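PDB 6E1R: tailspike protein from Acinetobacter phage vB_ApiP_P1, which probably recognises and cleaves the capsular polysaccharide of its Acinetobacter host as a trimeric receptor-binding hydrolase. Local coordinates for residues G465-V470 against V486-V491. Numbering follows the deposited sequence.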
loop_
_atom_site.group_PDB
_atom_site.type_symbol
_atom_site.label_atom_id
_atom_site.label_comp_id
_atom_site.label_asym_id
_atom_site.label_seq_id
_atom_site.Cartn_x
_atom_site.Cartn_y
_atom_site.Cartn_z
ATOM N N GLY A 465 39.211 2.433 28.735
ATOM C CA GLY A 465 40.378 1.662 28.360
ATOM C C GLY A 465 40.297 1.176 26.929
ATOM O O GLY A 465 39.401 0.401 26.582
ATOM N N GLY A 466 41.222 1.618 26.091
ATOM C CA GLY A 466 41.191 1.222 24.703
ATOM C C GLY A 466 42.405 1.700 23.942
ATOM O O GLY A 466 43.430 2.055 24.528
ATOM N N ARG A 467 42.268 1.703 22.620
ATOM C CA ARG A 467 43.341 2.051 21.703
ATOM C C ARG A 467 42.975 3.310 20.927
ATOM O O ARG A 467 41.805 3.549 20.616
ATOM C CB ARG A 467 43.594 0.884 20.741
ATOM C CG ARG A 467 44.867 0.936 19.928
ATOM C CD ARG A 467 44.765 -0.075 18.798
ATOM N NE ARG A 467 44.200 -1.339 19.267
ATOM C CZ ARG A 467 43.477 -2.165 18.516
ATOM N NH1 ARG A 467 43.220 -1.865 17.251
ATOM N NH2 ARG A 467 43.004 -3.292 19.031
ATOM N N LEU A 468 43.990 4.118 20.612
ATOM C CA LEU A 468 43.803 5.358 19.867
ATOM C C LEU A 468 44.768 5.400 18.693
ATOM O O LEU A 468 45.977 5.218 18.871
ATOM C CB LEU A 468 44.014 6.590 20.755
ATOM C CG LEU A 468 43.243 6.686 22.070
ATOM C CD1 LEU A 468 43.587 7.986 22.779
ATOM C CD2 LEU A 468 41.746 6.589 21.825
ATOM N N LEU A 469 44.235 5.645 17.499
ATOM C CA LEU A 469 45.033 5.881 16.300
ATOM C C LEU A 469 44.880 7.348 15.921
ATOM O O LEU A 469 43.790 7.785 15.542
ATOM C CB LEU A 469 44.594 4.969 15.158
ATOM C CG LEU A 469 45.347 5.128 13.835
ATOM C CD1 LEU A 469 46.827 4.826 14.010
ATOM C CD2 LEU A 469 44.736 4.240 12.761
ATOM N N VAL A 470 45.969 8.107 16.017
ATOM C CA VAL A 470 45.957 9.540 15.751
ATOM C C VAL A 470 46.786 9.816 14.507
ATOM O O VAL A 470 47.951 9.408 14.426
ATOM C CB VAL A 470 46.489 10.349 16.945
ATOM C CG1 VAL A 470 46.367 11.831 16.654
ATOM C CG2 VAL A 470 45.735 9.986 18.213
ATOM N N VAL A 486 51.540 9.403 12.223
ATOM C CA VAL A 486 50.563 8.507 12.826
ATOM C C VAL A 486 51.098 8.042 14.172
ATOM O O VAL A 486 52.304 7.824 14.331
ATOM C CB VAL A 486 50.233 7.305 11.914
ATOM C CG1 VAL A 486 49.587 7.785 10.629
ATOM C CG2 VAL A 486 51.483 6.498 11.612
ATOM N N TYR A 487 50.201 7.915 15.146
ATOM C CA TYR A 487 50.557 7.500 16.494
ATOM C C TYR A 487 49.584 6.428 16.960
ATOM O O TYR A 487 48.376 6.531 16.726
ATOM C CB TYR A 487 50.534 8.686 17.467
ATOM C CG TYR A 487 51.392 9.858 17.038
ATOM C CD1 TYR A 487 50.904 10.810 16.150
ATOM C CD2 TYR A 487 52.681 10.019 17.526
ATOM C CE1 TYR A 487 51.678 11.883 15.755
ATOM C CE2 TYR A 487 53.463 11.093 17.137
ATOM C CZ TYR A 487 52.955 12.020 16.251
ATOM O OH TYR A 487 53.725 13.089 15.858
ATOM N N GLU A 488 50.113 5.403 17.619
ATOM C CA GLU A 488 49.312 4.314 18.162
ATOM C C GLU A 488 49.405 4.377 19.680
ATOM O O GLU A 488 50.492 4.216 20.244
ATOM C CB GLU A 488 49.809 2.965 17.641
ATOM C CG GLU A 488 48.947 1.773 18.024
ATOM C CD GLU A 488 47.793 1.551 17.061
ATOM O OE1 GLU A 488 47.350 2.525 16.414
ATOM O OE2 GLU A 488 47.333 0.396 16.941
ATOM N N LEU A 489 48.270 4.610 20.339
ATOM C CA LEU A 489 48.250 4.881 21.770
ATOM C C LEU A 489 47.313 3.916 22.479
ATOM O O LEU A 489 46.188 3.689 22.024
ATOM C CB LEU A 489 47.821 6.325 22.051
ATOM C CG LEU A 489 48.583 7.424 21.307
ATOM C CD1 LEU A 489 47.947 8.782 21.564
ATOM C CD2 LEU A 489 50.052 7.429 21.706
ATOM N N LEU A 490 47.780 3.360 23.594
ATOM C CA LEU A 490 46.942 2.617 24.526
ATOM C C LEU A 490 46.626 3.512 25.715
ATOM O O LEU A 490 47.538 4.059 26.341
ATOM C CB LEU A 490 47.637 1.343 25.004
ATOM C CG LEU A 490 47.562 0.111 24.106
ATOM C CD1 LEU A 490 48.191 -1.089 24.801
ATOM C CD2 LEU A 490 46.122 -0.184 23.712
ATOM N N VAL A 491 45.341 3.661 26.024
ATOM C CA VAL A 491 44.911 4.548 27.094
ATOM C C VAL A 491 43.963 3.809 28.025
ATOM O O VAL A 491 43.216 2.915 27.611
ATOM C CB VAL A 491 44.240 5.829 26.549
ATOM C CG1 VAL A 491 45.234 6.648 25.741
ATOM C CG2 VAL A 491 43.016 5.478 25.708
#
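The guanidinium of Arg467 and the carboxylate of Glu488 lie on the same face of this antiparallel pair, their planes 33° apart, and Glu488 OE2 meets the guanidinium obliquely. Within the chain they do not form a salt bridge: Arg467 NE stays 4.3 Å from Glu488 OE2, and Arg467 CD is the side-chain atom nearest that oxygen. The other carboxylate oxygen, Glu488 OE1, rests against Leu469 CD1 at 3.4 Å, with the glutamate CG anti to the backbone N and the chain then bent at chi2 (86°). The ring of Tyr487, on the reverse face, has Val470 O at its edge, near the ring plane; Trp521 packs with it edge-to-face, and the Tyr487 OH hydrogen-bonds to Pro517 O and Phe519 N. Leu468, Val470, Leu489 and Val491 share that reverse face. Leu468 CD1 meets Val491 CG1 at 3.6 Å, the two side chains crossing at about a right angle, while Val470 and Leu489 also touch Trp521 of the 519-523 strand. Three hydrogen-bonded pairs, Gly466 with Val491, Leu468 with Leu489 and Val470 with Tyr487, join the backbones of this C-terminal hairpin. The charged ends find their partners across the trimer, Arg467 on Glu488 of the second subunit and Glu488 on Arg467 of the third. Leu469 and Leu490 share this charged face, where the three glutamates probably balance the three arginines meeting at the buried trimer interface.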